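Local coordinates for protein FMN reductase (NADPH) (Bacillus subtilis, PDB 3N2S) that uses NADPH to reduce flavin mononucleotide, and also reduces nitroaromatic compounds, quinones and azo dyes, working as an FMN-containing homodimer, at residues A81-H86 and M108-D113. Sequence-based numbering, arbitrary orientation.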
loop_
_atom_site.group_PDB
_atom_site.type_symbol
_atom_site.label_atom_id
_atom_site.label_comp_id
_atom_site.label_asym_id
_atom_site.label_seq_id
_atom_site.Cartn_x
_atom_site.Cartn_y
_atom_site.Cartn_z
ATOM N N ALA A 81 8.688 0.594 -6.519
ATOM C CA ALA A 81 9.425 0.244 -5.310
ATOM C C ALA A 81 10.827 0.747 -5.662
ATOM O O ALA A 81 11.274 0.559 -6.804
ATOM C CB ALA A 81 9.422 -1.271 -5.102
ATOM N N ASP A 82 11.480 1.482 -4.754
ATOM C CA ASP A 82 12.798 2.057 -5.044
ATOM C C ASP A 82 13.773 1.864 -3.893
ATOM O O ASP A 82 13.628 2.494 -2.851
ATOM C CB ASP A 82 12.682 3.567 -5.411
ATOM C CG ASP A 82 13.954 4.257 -5.910
ATOM O OD1 ASP A 82 15.058 3.810 -5.549
ATOM O OD2 ASP A 82 13.838 5.309 -6.571
ATOM N N LEU A 83 14.798 1.046 -4.127
ATOM C CA LEU A 83 15.909 0.834 -3.184
ATOM C C LEU A 83 17.232 1.276 -3.833
ATOM O O LEU A 83 18.311 1.180 -3.230
ATOM C CB LEU A 83 15.937 -0.606 -2.682
ATOM C CG LEU A 83 14.738 -0.995 -1.777
ATOM C CD1 LEU A 83 14.698 -2.463 -1.485
ATOM C CD2 LEU A 83 14.719 -0.183 -0.483
ATOM N N TYR A 84 17.130 1.801 -5.059
ATOM C CA TYR A 84 18.279 2.325 -5.819
ATOM C C TYR A 84 18.824 3.587 -5.136
ATOM O O TYR A 84 20.042 3.766 -5.044
ATOM C CB TYR A 84 17.867 2.603 -7.258
ATOM C CG TYR A 84 18.912 3.304 -8.102
ATOM C CD1 TYR A 84 19.903 2.582 -8.760
ATOM C CD2 TYR A 84 18.868 4.681 -8.301
ATOM C CE1 TYR A 84 20.837 3.215 -9.583
ATOM C CE2 TYR A 84 19.797 5.326 -9.124
ATOM C CZ TYR A 84 20.771 4.585 -9.773
ATOM O OH TYR A 84 21.703 5.220 -10.564
ATOM N N ARG A 85 17.914 4.451 -4.640
ATOM C CA ARG A 85 18.247 5.673 -3.898
ATOM C C ARG A 85 19.179 5.318 -2.722
ATOM O O ARG A 85 20.214 5.963 -2.537
ATOM C CB ARG A 85 16.942 6.303 -3.366
ATOM C CG ARG A 85 17.115 7.585 -2.522
ATOM C CD ARG A 85 15.785 8.187 -2.072
ATOM N NE ARG A 85 14.951 8.543 -3.228
ATOM C CZ ARG A 85 13.783 7.971 -3.518
ATOM N NH1 ARG A 85 13.265 7.053 -2.707
ATOM N NH2 ARG A 85 13.124 8.315 -4.615
ATOM N N HIS A 86 18.836 4.249 -1.995
ATOM C CA HIS A 86 19.545 3.723 -0.823
ATOM C C HIS A 86 20.883 3.101 -1.241
ATOM O O HIS A 86 21.901 3.356 -0.595
ATOM C CB HIS A 86 18.616 2.763 -0.038
ATOM C CG HIS A 86 17.245 3.356 0.145
ATOM N ND1 HIS A 86 16.307 3.361 -0.889
ATOM C CD2 HIS A 86 16.739 4.053 1.184
ATOM C CE1 HIS A 86 15.261 4.032 -0.428
ATOM N NE2 HIS A 86 15.472 4.454 0.821
HETATM N N MSE A 108 8.877 -6.163 0.961
HETATM C CA MSE A 108 7.609 -5.811 1.612
HETATM C C MSE A 108 7.597 -4.326 2.002
HETATM O O MSE A 108 6.619 -3.616 1.735
HETATM C CB MSE A 108 7.384 -6.704 2.843
HETATM C CG MSE A 108 7.222 -8.157 2.483
HETATM SE SE MSE A 108 6.913 -9.269 4.063
HETATM C CE MSE A 108 5.153 -8.790 4.375
ATOM N N VAL A 109 8.716 -3.841 2.551
ATOM C CA VAL A 109 8.857 -2.442 2.965
ATOM C C VAL A 109 8.611 -1.498 1.789
ATOM O O VAL A 109 7.798 -0.559 1.901
ATOM C CB VAL A 109 10.226 -2.192 3.683
ATOM C CG1 VAL A 109 10.600 -0.712 3.677
ATOM C CG2 VAL A 109 10.193 -2.743 5.122
ATOM N N SER A 110 9.290 -1.749 0.669
ATOM C CA SER A 110 9.182 -0.867 -0.502
ATOM C C SER A 110 7.805 -0.907 -1.174
ATOM O O SER A 110 7.309 0.152 -1.560
ATOM C CB SER A 110 10.316 -1.136 -1.498
ATOM O OG SER A 110 10.294 -2.477 -1.959
ATOM N N LEU A 111 7.164 -2.099 -1.256
ATOM C CA LEU A 111 5.821 -2.231 -1.827
ATOM C C LEU A 111 4.790 -1.480 -0.983
ATOM O O LEU A 111 3.960 -0.756 -1.531
ATOM C CB LEU A 111 5.414 -3.707 -1.949
ATOM C CG LEU A 111 5.560 -4.325 -3.350
ATOM C CD1 LEU A 111 7.021 -4.368 -3.773
ATOM C CD2 LEU A 111 4.989 -5.722 -3.372
ATOM N N ILE A 112 4.849 -1.656 0.347
ATOM C CA ILE A 112 3.931 -0.981 1.276
ATOM C C ILE A 112 4.149 0.543 1.213
ATOM O O ILE A 112 3.182 1.285 1.107
ATOM C CB ILE A 112 4.033 -1.570 2.711
ATOM C CG1 ILE A 112 3.512 -3.049 2.711
ATOM C CG2 ILE A 112 3.260 -0.687 3.724
ATOM C CD1 ILE A 112 3.966 -3.890 3.933
ATOM N N ASP A 113 5.411 1.001 1.249
ATOM C CA ASP A 113 5.706 2.443 1.182
ATOM C C ASP A 113 5.103 3.072 -0.081
ATOM O O ASP A 113 4.465 4.112 0.005
ATOM C CB ASP A 113 7.223 2.687 1.219
ATOM C CG ASP A 113 7.783 3.100 2.576
ATOM O OD1 ASP A 113 7.151 2.776 3.614
ATOM O OD2 ASP A 113 8.854 3.740 2.600
#
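This is helix-on-sheet packing in the alpha-beta-alpha sandwich of a nitroreductase-family flavoenzyme. The end of strand 75-82 rests on helix 104-127 through two small residues, A81 and S110. A81 CA lies 4.9 Å from S110 CA. The A81 methyl faces the helix and meets the S110 side chain, with A81 CB 3.5 Å from S110 OG and 3.7 Å from S110 CB. The hydroxyl adds no bond across the contact. With chi1 at 60°, the S110 hydroxyl tucks back over its own backbone. There it bonds to the carbonyl oxygen of M106, with that of F107 also within bonding reach; its one proton serves one of them or is shared. This buried polar atom is thus satisfied within its own helix. L111 flanks the same methyl. The CB of L111 points away from the strand, but L111 CD1 returns to within 4.1 Å of A81 CB. L83 CD1 comes only loosely near, 4.4 Å from S110 OG.

After D82 the chain turns at L83 into helix 84-92. D82 caps this helix: D82 OD1 accepts a nearly straight bond from R85 N (3.1 Å, 167°) and a weak, bent one from Y84 N. D82 OD2 bonds to S47 and to Y187 of the second subunit. On helix 104-127, I112 touches FMN. A81 and L111 also pack on L158 of strand 155-164, while L83 and S110 share F246 from a C-terminal loop.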